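Local coordinates for protein DNA-entry nuclease inhibitor (Bacillus subtilis subsp. subtilis, PDB 4MQD) that inhibits the DNA-degrading activity of the DNA-entry nuclease and plays a role in the competence of cells to be transformed, at residues Val22-Ser27 / Val81-Thr86; Ala54-Lys59 / His124-Ile129. All blocks are in the same frame, centred on the assembly; numbering follows the deposited sequence.

Contact 1: Val22-Ser27 / Val81-Thr86; sequences VFQKDS and VPFHVT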
ATOM      1  N   VAL A  22       2.558  -0.043 -22.195  1.00 25.68           N
ATOM      2  CA  VAL A  22       3.937   0.376 -21.981  1.00 26.71           C
ATOM      3  C   VAL A  22       4.776  -0.221 -23.103  1.00 27.24           C
ATOM      4  O   VAL A  22       4.754  -1.437 -23.307  1.00 27.71           O
ATOM      5  CB  VAL A  22       4.470  -0.127 -20.624  1.00 26.72           C
ATOM      6  CG1 VAL A  22       5.894   0.365 -20.385  1.00 27.41           C
ATOM      7  CG2 VAL A  22       3.539   0.304 -19.494  1.00 26.80           C
ATOM      8  N   PHE A  23       5.508   0.621 -23.830  1.00 26.83           N
ATOM      9  CA  PHE A  23       6.274   0.156 -24.991  1.00 28.53           C
ATOM     10  C   PHE A  23       7.574   0.924 -25.220  1.00 29.70           C
ATOM     11  O   PHE A  23       7.826   1.957 -24.595  1.00 28.70           O
ATOM     12  CB  PHE A  23       5.399   0.179 -26.252  1.00 28.68           C
ATOM     13  CG  PHE A  23       4.803   1.524 -26.568  1.00 28.62           C
ATOM     14  CD1 PHE A  23       3.685   1.982 -25.882  1.00 28.90           C
ATOM     15  CD2 PHE A  23       5.335   2.316 -27.576  1.00 29.27           C
ATOM     16  CE1 PHE A  23       3.123   3.212 -26.181  1.00 28.41           C
ATOM     17  CE2 PHE A  23       4.777   3.546 -27.880  1.00 29.32           C
ATOM     18  CZ  PHE A  23       3.669   3.995 -27.182  1.00 28.88           C
ATOM     19  N   GLN A  24       8.394   0.396 -26.125  1.00 32.20           N
ATOM     20  CA  GLN A  24       9.725   0.937 -26.389  1.00 35.34           C
ATOM     21  C   GLN A  24       9.642   2.306 -27.057  1.00 36.09           C
ATOM     22  O   GLN A  24       8.657   2.619 -27.726  1.00 36.55           O
ATOM     23  CB  GLN A  24      10.536  -0.021 -27.273  1.00 37.23           C
ATOM     24  CG  GLN A  24      10.637  -1.455 -26.759  1.00 39.13           C
ATOM     25  CD  GLN A  24      11.168  -1.553 -25.338  1.00 41.51           C
ATOM     26  OE1 GLN A  24      12.127  -0.874 -24.972  1.00 41.50           O
ATOM     27  NE2 GLN A  24      10.551  -2.413 -24.534  1.00 43.53           N
ATOM     28  N   LYS A  25      10.689   3.108 -26.869  1.00 39.45           N
ATOM     29  CA  LYS A  25      10.746   4.482 -27.385  1.00 44.81           C
ATOM     30  C   LYS A  25      10.387   4.582 -28.870  1.00 48.34           C
ATOM     31  O   LYS A  25       9.641   5.477 -29.271  1.00 52.22           O
ATOM     32  CB  LYS A  25      12.145   5.077 -27.167  1.00 48.07           C
ATOM     33  CG  LYS A  25      12.234   6.579 -27.418  1.00 53.31           C
ATOM     34  CD  LYS A  25      13.579   6.997 -28.001  1.00 57.13           C
ATOM     35  CE  LYS A  25      14.689   6.985 -26.961  1.00 60.68           C
ATOM     36  NZ  LYS A  25      14.561   8.089 -25.969  1.00 63.06           N
ATOM     37  N   ASP A  26      10.923   3.668 -29.676  1.00 49.68           N
ATOM     38  CA  ASP A  26      10.745   3.710 -31.127  1.00 51.30           C
ATOM     39  C   ASP A  26      10.056   2.448 -31.640  1.00 52.30           C
ATOM     40  O   ASP A  26      10.623   1.690 -32.428  1.00 57.61           O
ATOM     41  CB  ASP A  26      12.099   3.909 -31.812  1.00 53.82           C
ATOM     42  CG  ASP A  26      12.798   5.184 -31.365  1.00 55.62           C
ATOM     43  OD1 ASP A  26      12.124   6.230 -31.257  1.00 58.15           O
ATOM     44  OD2 ASP A  26      14.023   5.139 -31.120  1.00 57.83           O
ATOM     45  N   SER A  27       8.825   2.234 -31.183  1.00 50.19           N
ATOM     46  CA  SER A  27       8.008   1.110 -31.633  1.00 47.01           C
ATOM     47  C   SER A  27       6.528   1.486 -31.628  1.00 46.54           C
ATOM     48  O   SER A  27       6.107   2.369 -30.879  1.00 47.21           O
ATOM     49  CB  SER A  27       8.246  -0.120 -30.751  1.00 45.96           C
ATOM     50  OG  SER A  27       7.765   0.084 -29.433  1.00 43.66           O
ATOM     51  N   VAL A  81       5.358  -8.199 -14.169  1.00 34.93           N
ATOM     52  CA  VAL A  81       5.753  -8.767 -15.457  1.00 36.84           C
ATOM     53  C   VAL A  81       7.208  -8.416 -15.782  1.00 37.67           C
ATOM     54  O   VAL A  81       7.636  -7.282 -15.553  1.00 37.58           O
ATOM     55  CB  VAL A  81       4.848  -8.230 -16.589  1.00 37.65           C
ATOM     56  CG1 VAL A  81       5.235  -8.833 -17.935  1.00 38.48           C
ATOM     57  CG2 VAL A  81       3.384  -8.508 -16.275  1.00 38.59           C
ATOM     58  N   PRO A  82       7.978  -9.389 -16.306  1.00 37.43           N
ATOM     59  CA  PRO A  82       9.307  -9.069 -16.834  1.00 37.72           C
ATOM     60  C   PRO A  82       9.234  -8.104 -18.015  1.00 36.52           C
ATOM     61  O   PRO A  82       8.348  -8.230 -18.858  1.00 35.12           O
ATOM     62  CB  PRO A  82       9.844 -10.428 -17.290  1.00 39.20           C
ATOM     63  CG  PRO A  82       9.119 -11.421 -16.453  1.00 39.40           C
ATOM     64  CD  PRO A  82       7.751 -10.845 -16.241  1.00 38.39           C
ATOM     65  N   PHE A  83      10.160  -7.152 -18.070  1.00 37.27           N
ATOM     66  CA  PHE A  83      10.147  -6.137 -19.118  1.00 36.90           C
ATOM     67  C   PHE A  83      11.557  -5.672 -19.456  1.00 37.01           C
ATOM     68  O   PHE A  83      12.297  -5.220 -18.583  1.00 38.83           O
ATOM     69  CB  PHE A  83       9.294  -4.946 -18.678  1.00 35.89           C
ATOM     70  CG  PHE A  83       9.126  -3.895 -19.739  1.00 36.42           C
ATOM     71  CD1 PHE A  83       8.488  -4.194 -20.936  1.00 36.80           C
ATOM     72  CD2 PHE A  83       9.596  -2.606 -19.537  1.00 37.53           C
ATOM     73  CE1 PHE A  83       8.327  -3.228 -21.913  1.00 38.06           C
ATOM     74  CE2 PHE A  83       9.438  -1.636 -20.512  1.00 39.34           C
ATOM     75  CZ  PHE A  83       8.803  -1.946 -21.703  1.00 39.15           C
ATOM     76  N   HIS A  84      11.917  -5.789 -20.730  1.00 38.46           N
ATOM     77  CA  HIS A  84      13.232  -5.390 -21.207  1.00 40.19           C
ATOM     78  C   HIS A  84      13.126  -4.073 -21.958  1.00 38.90           C
ATOM     79  O   HIS A  84      12.269  -3.914 -22.827  1.00 38.51           O
ATOM     80  CB  HIS A  84      13.820  -6.467 -22.122  1.00 41.97           C
ATOM     81  CG  HIS A  84      15.148  -6.101 -22.706  1.00 44.38           C
ATOM     82  ND1 HIS A  84      16.323  -6.179 -21.991  1.00 45.02           N
ATOM     83  CD2 HIS A  84      15.486  -5.652 -23.938  1.00 45.72           C
ATOM     84  CE1 HIS A  84      17.329  -5.794 -22.756  1.00 46.36           C
ATOM     85  NE2 HIS A  84      16.849  -5.470 -23.943  1.00 46.45           N
ATOM     86  N   VAL A  85      13.998  -3.133 -21.611  1.00 40.03           N
ATOM     87  CA  VAL A  85      14.063  -1.844 -22.284  1.00 41.82           C
ATOM     88  C   VAL A  85      15.199  -1.895 -23.303  1.00 44.48           C
ATOM     89  O   VAL A  85      16.368  -2.001 -22.930  1.00 44.34           O
ATOM     90  CB  VAL A  85      14.295  -0.700 -21.276  1.00 41.70           C
ATOM     91  CG1 VAL A  85      14.402   0.641 -21.989  1.00 42.61           C
ATOM     92  CG2 VAL A  85      13.174  -0.670 -20.246  1.00 40.31           C
ATOM     93  N   THR A  86      14.847  -1.830 -24.584  1.00 49.00           N
ATOM     94  CA  THR A  86      15.823  -1.964 -25.666  1.00 52.59           C
ATOM     95  C   THR A  86      16.701  -0.722 -25.808  1.00 55.95           C
ATOM     96  O   THR A  86      17.914  -0.835 -25.980  1.00 57.83           O
ATOM     97  CB  THR A  86      15.132  -2.239 -27.017  1.00 53.89           C
ATOM     98  OG1 THR A  86      14.197  -1.193 -27.303  1.00 56.20           O
ATOM     99  CG2 THR A  86      14.402  -3.573 -26.983  1.00 53.55           C
TER

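Contact 2: Ala54-Lys59 / His124-Ile129; sequences AQRNTK and HADTYI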
ATOM      1  N   ALA A  54      -7.266  -1.994 -17.658  1.00 31.93           N
ATOM      2  CA  ALA A  54      -7.804  -0.942 -16.807  1.00 30.57           C
ATOM      3  C   ALA A  54      -9.252  -1.272 -16.485  1.00 29.43           C
ATOM      4  O   ALA A  54      -9.935  -1.927 -17.274  1.00 28.83           O
ATOM      5  CB  ALA A  54      -7.709   0.405 -17.507  1.00 30.41           C
ATOM      6  N   GLN A  55      -9.715  -0.822 -15.322  1.00 28.99           N
ATOM      7  CA  GLN A  55     -11.064  -1.141 -14.857  1.00 29.84           C
ATOM      8  C   GLN A  55     -12.155  -0.468 -15.685  1.00 29.71           C
ATOM      9  O   GLN A  55     -13.206  -1.059 -15.923  1.00 29.71           O
ATOM     10  CB  GLN A  55     -11.228  -0.749 -13.391  1.00 30.53           C
ATOM     11  CG  GLN A  55     -10.428  -1.615 -12.436  1.00 30.63           C
ATOM     12  CD  GLN A  55     -10.794  -1.364 -10.989  1.00 32.55           C
ATOM     13  OE1 GLN A  55     -11.176  -0.253 -10.619  1.00 34.05           O
ATOM     14  NE2 GLN A  55     -10.682  -2.397 -10.161  1.00 33.78           N
ATOM     15  N   ARG A  56     -11.907   0.767 -16.112  1.00 30.59           N
ATOM     16  CA  ARG A  56     -12.891   1.518 -16.885  1.00 32.15           C
ATOM     17  C   ARG A  56     -12.243   2.589 -17.757  1.00 31.12           C
ATOM     18  O   ARG A  56     -11.068   2.928 -17.586  1.00 26.92           O
ATOM     19  CB  ARG A  56     -13.926   2.152 -15.951  1.00 34.61           C
ATOM     20  CG  ARG A  56     -13.330   3.025 -14.859  1.00 36.65           C
ATOM     21  CD  ARG A  56     -14.371   3.447 -13.834  1.00 39.53           C
ATOM     22  NE  ARG A  56     -14.945   2.299 -13.131  1.00 42.62           N
ATOM     23  CZ  ARG A  56     -14.347   1.622 -12.148  1.00 47.14           C
ATOM     24  NH1 ARG A  56     -13.130   1.958 -11.718  1.00 48.60           N
ATOM     25  NH2 ARG A  56     -14.974   0.591 -11.588  1.00 48.99           N
ATOM     26  N   ASN A  57     -13.027   3.101 -18.700  1.00 31.44           N
ATOM     27  CA  ASN A  57     -12.592   4.174 -19.582  1.00 30.61           C
ATOM     28  C   ASN A  57     -12.893   5.514 -18.932  1.00 33.42           C
ATOM     29  O   ASN A  57     -14.054   5.905 -18.796  1.00 36.91           O
ATOM     30  CB  ASN A  57     -13.290   4.061 -20.935  1.00 29.40           C
ATOM     31  CG  ASN A  57     -12.984   2.752 -21.636  1.00 27.79           C
ATOM     32  OD1 ASN A  57     -11.898   2.194 -21.488  1.00 26.84           O
ATOM     33  ND2 ASN A  57     -13.943   2.258 -22.401  1.00 27.13           N
ATOM     34  N   THR A  58     -11.837   6.207 -18.524  1.00 32.48           N
ATOM     35  CA  THR A  58     -11.961   7.439 -17.761  1.00 32.62           C
ATOM     36  C   THR A  58     -10.635   8.192 -17.786  1.00 30.97           C
ATOM     37  O   THR A  58      -9.629   7.669 -18.268  1.00 27.65           O
ATOM     38  CB  THR A  58     -12.359   7.134 -16.296  1.00 33.68           C
ATOM     39  OG1 THR A  58     -12.578   8.358 -15.583  1.00 38.48           O
ATOM     40  CG2 THR A  58     -11.277   6.322 -15.584  1.00 32.42           C
ATOM     41  N   LYS A  59     -10.643   9.421 -17.279  1.00 31.86           N
ATOM     42  CA  LYS A  59      -9.406  10.175 -17.090  1.00 32.32           C
ATOM     43  C   LYS A  59      -8.685   9.638 -15.858  1.00 31.56           C
ATOM     44  O   LYS A  59      -9.058   9.944 -14.725  1.00 34.37           O
ATOM     45  CB  LYS A  59      -9.678  11.678 -16.957  1.00 35.64           C
ATOM     46  CG  LYS A  59      -9.742  12.400 -18.294  1.00 39.74           C
ATOM     47  CD  LYS A  59     -10.336  13.797 -18.172  1.00 44.43           C
ATOM     48  CE  LYS A  59     -11.857  13.764 -18.149  1.00 46.77           C
ATOM     49  NZ  LYS A  59     -12.448  15.128 -18.237  1.00 49.81           N
ATOM     50  N   HIS A 124      -8.247  10.824  -6.248  1.00 35.17           N
ATOM     51  CA  HIS A 124      -9.701  10.775  -6.438  1.00 34.56           C
ATOM     52  C   HIS A 124     -10.092  10.510  -7.892  1.00 34.95           C
ATOM     53  O   HIS A 124     -11.098  11.019  -8.388  1.00 39.58           O
ATOM     54  CB  HIS A 124     -10.344  12.057  -5.902  1.00 34.98           C
ATOM     55  CG  HIS A 124      -9.847  12.442  -4.544  1.00 35.33           C
ATOM     56  ND1 HIS A 124     -10.175  11.738  -3.406  1.00 34.60           N
ATOM     57  CD2 HIS A 124      -9.021  13.438  -4.146  1.00 36.56           C
ATOM     58  CE1 HIS A 124      -9.583  12.292  -2.363  1.00 37.18           C
ATOM     59  NE2 HIS A 124      -8.877  13.325  -2.785  1.00 38.12           N
ATOM     60  N   ALA A 125      -9.272   9.702  -8.553  1.00 32.94           N
ATOM     61  CA  ALA A 125      -9.525   9.222  -9.901  1.00 30.27           C
ATOM     62  C   ALA A 125      -8.768   7.909 -10.027  1.00 28.20           C
ATOM     63  O   ALA A 125      -7.800   7.680  -9.299  1.00 27.72           O
ATOM     64  CB  ALA A 125      -9.035  10.224 -10.932  1.00 29.52           C
ATOM     65  N   ASP A 126      -9.209   7.045 -10.933  1.00 27.56           N
ATOM     66  CA  ASP A 126      -8.548   5.759 -11.122  1.00 26.52           C
ATOM     67  C   ASP A 126      -7.058   5.988 -11.330  1.00 25.39           C
ATOM     68  O   ASP A 126      -6.656   6.759 -12.198  1.00 25.03           O
ATOM     69  CB  ASP A 126      -9.149   5.000 -12.304  1.00 26.99           C
ATOM     70  CG  ASP A 126     -10.537   4.461 -12.007  1.00 27.40           C
ATOM     71  OD1 ASP A 126     -11.010   4.588 -10.857  1.00 27.84           O
ATOM     72  OD2 ASP A 126     -11.160   3.903 -12.930  1.00 28.03           O
ATOM     73  N   THR A 127      -6.251   5.336 -10.500  1.00 24.55           N
ATOM     74  CA  THR A 127      -4.816   5.562 -10.477  1.00 25.43           C
ATOM     75  C   THR A 127      -4.083   4.252 -10.720  1.00 25.19           C
ATOM     76  O   THR A 127      -4.409   3.225 -10.118  1.00 25.46           O
ATOM     77  CB  THR A 127      -4.382   6.170  -9.130  1.00 26.53           C
ATOM     78  OG1 THR A 127      -5.118   7.378  -8.895  1.00 27.23           O
ATOM     79  CG2 THR A 127      -2.886   6.476  -9.121  1.00 27.72           C
ATOM     80  N   TYR A 128      -3.098   4.296 -11.612  1.00 24.62           N
ATOM     81  CA  TYR A 128      -2.298   3.124 -11.939  1.00 24.74           C
ATOM     82  C   TYR A 128      -0.836   3.392 -11.607  1.00 25.25           C
ATOM     83  O   TYR A 128      -0.187   4.228 -12.240  1.00 24.64           O
ATOM     84  CB  TYR A 128      -2.494   2.746 -13.406  1.00 25.11           C
ATOM     85  CG  TYR A 128      -3.916   2.315 -13.684  1.00 26.20           C
ATOM     86  CD1 TYR A 128      -4.305   0.990 -13.516  1.00 26.00           C
ATOM     87  CD2 TYR A 128      -4.882   3.239 -14.072  1.00 27.28           C
ATOM     88  CE1 TYR A 128      -5.612   0.592 -13.747  1.00 26.42           C
ATOM     89  CE2 TYR A 128      -6.193   2.850 -14.305  1.00 27.19           C
ATOM     90  CZ  TYR A 128      -6.550   1.527 -14.142  1.00 26.44           C
ATOM     91  OH  TYR A 128      -7.846   1.134 -14.370  1.00 27.80           O
ATOM     92  N   ILE A 129      -0.340   2.698 -10.585  1.00 25.75           N
ATOM     93  CA  ILE A 129       1.034   2.860 -10.123  1.00 26.12           C
ATOM     94  C   ILE A 129       1.900   1.826 -10.823  1.00 26.49           C
ATOM     95  O   ILE A 129       1.611   0.629 -10.767  1.00 25.45           O
ATOM     96  CB  ILE A 129       1.154   2.695  -8.593  1.00 25.99           C
ATOM     97  CG1 ILE A 129       0.246   3.703  -7.875  1.00 26.74           C
ATOM     98  CG2 ILE A 129       2.605   2.869  -8.149  1.00 25.65           C
ATOM     99  CD1 ILE A 129       0.178   3.520  -6.373  1.00 27.20           C
TER
HETATM  100  O   HOH W   1      -9.672   2.904 -14.984  1.00 23.85           O
HETATM  101  O   HOH W   2     -11.159   7.815 -12.751  1.00 38.89           O

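Contact 1: Val22-Ser27 / Val81-Thr86
Phe83 meets both Val22 and Gln24 with the far end of its ring. Its CG stands anti to the backbone N (chi1 -175°), which sends the ring from strand 77-85 across to strand 19-24. Phe83 CZ lies 3.9 Å from Val22 CG1, an apolar touch. The Gln24 amide reaches the same end of the ring, with NE2 3.4 Å from Phe83 CZ, and the amide and ring planes are 31° apart. Ile50 and Ile90 also pack on Phe83. Next along the strand, the carbonyl O of His84 accepts a weak, bent hydrogen bond from Gln24 NE2 (2.8 Å). The stronger partner of that NE2 is the carbonyl O of Gly48. Val85 passes close by, with its CA 3.5 Å from Gln24 OE1. At Thr86, where the strand has ended, the backbone N donates to Gln24 OE1 at 2.9 Å. This bond is fairly straight (162°), but the N-H comes from above the carbonyl plane. Thr86 OG1 also lies 3.1 Å from Gln24 OE1. A buried glutamine amide thus uses both its oxygen and its nitrogen on backbone groups, joining the strand ends of two sheets beside an apolar patch.

Contact 2: Ala54-Lys59 / His124-Ile129
Arg56 and Asp126 form the charged pair. Arg56 NH1 donates to Asp126 OD2 at 3.0 Å, on the syn side of the carboxylate and nearly in the guanidinium plane. The two planes are 58° apart. The bend of Arg56 at chi3 (62°) brings NH1 back to the acid, met at the guanidinium edge. NH1 also donates a hydrogen bond to Gln55 OE1. Asp126 OD1 is held by the backbone N of Ala118. Among neutral hydrogen bonds, Gln55 N donates to Tyr128 OH at 2.9 Å, arriving at the ring edge. Two waters extend the network. Water 1 accepts from Tyr128 OH (2.6 Å) and donates to Asp126 OD2 (2.7 Å). Water 2 accepts from Asp126 N and hydrogen-bonds Thr58 OG1. An alanine in place of Asp126 would probably leave the Arg56 guanidinium without its anionic mate and take from water 1 the carboxylate oxygen it donates to. One apolar touch joins Ala54 CB to Tyr128 CZ, at 3.7 Å. Thr58 CG2 makes van der Waals contact with Asp126 OD2 (3.6 Å). The arrangement is a loop linking strands 49-53 and 59-66 of different sheets, held to Asp126, just before strand 127-134, and to Tyr128 within it.

In the fold
Contact 1 and contact 2 lie on opposite sides of the chain's centre, each about 11 Å from it. Their centres are 22 Å apart and their nearest atoms about 9 Å, so they do not touch. Both reach the same mixed sheet: contact 1 at its outermost strand 77-85, contact 2 at strand 127-134, with strand 107-116 between them. The antiparallel sheet joins them too. Strand 19-24 carries part of contact 1, and its neighbour 49-53 runs into the loop of contact 2. Their segments alternate along the chain. Contact 1 joins strands of the two sheets directly; contact 2 holds the connection between the sheets against the mixed sheet.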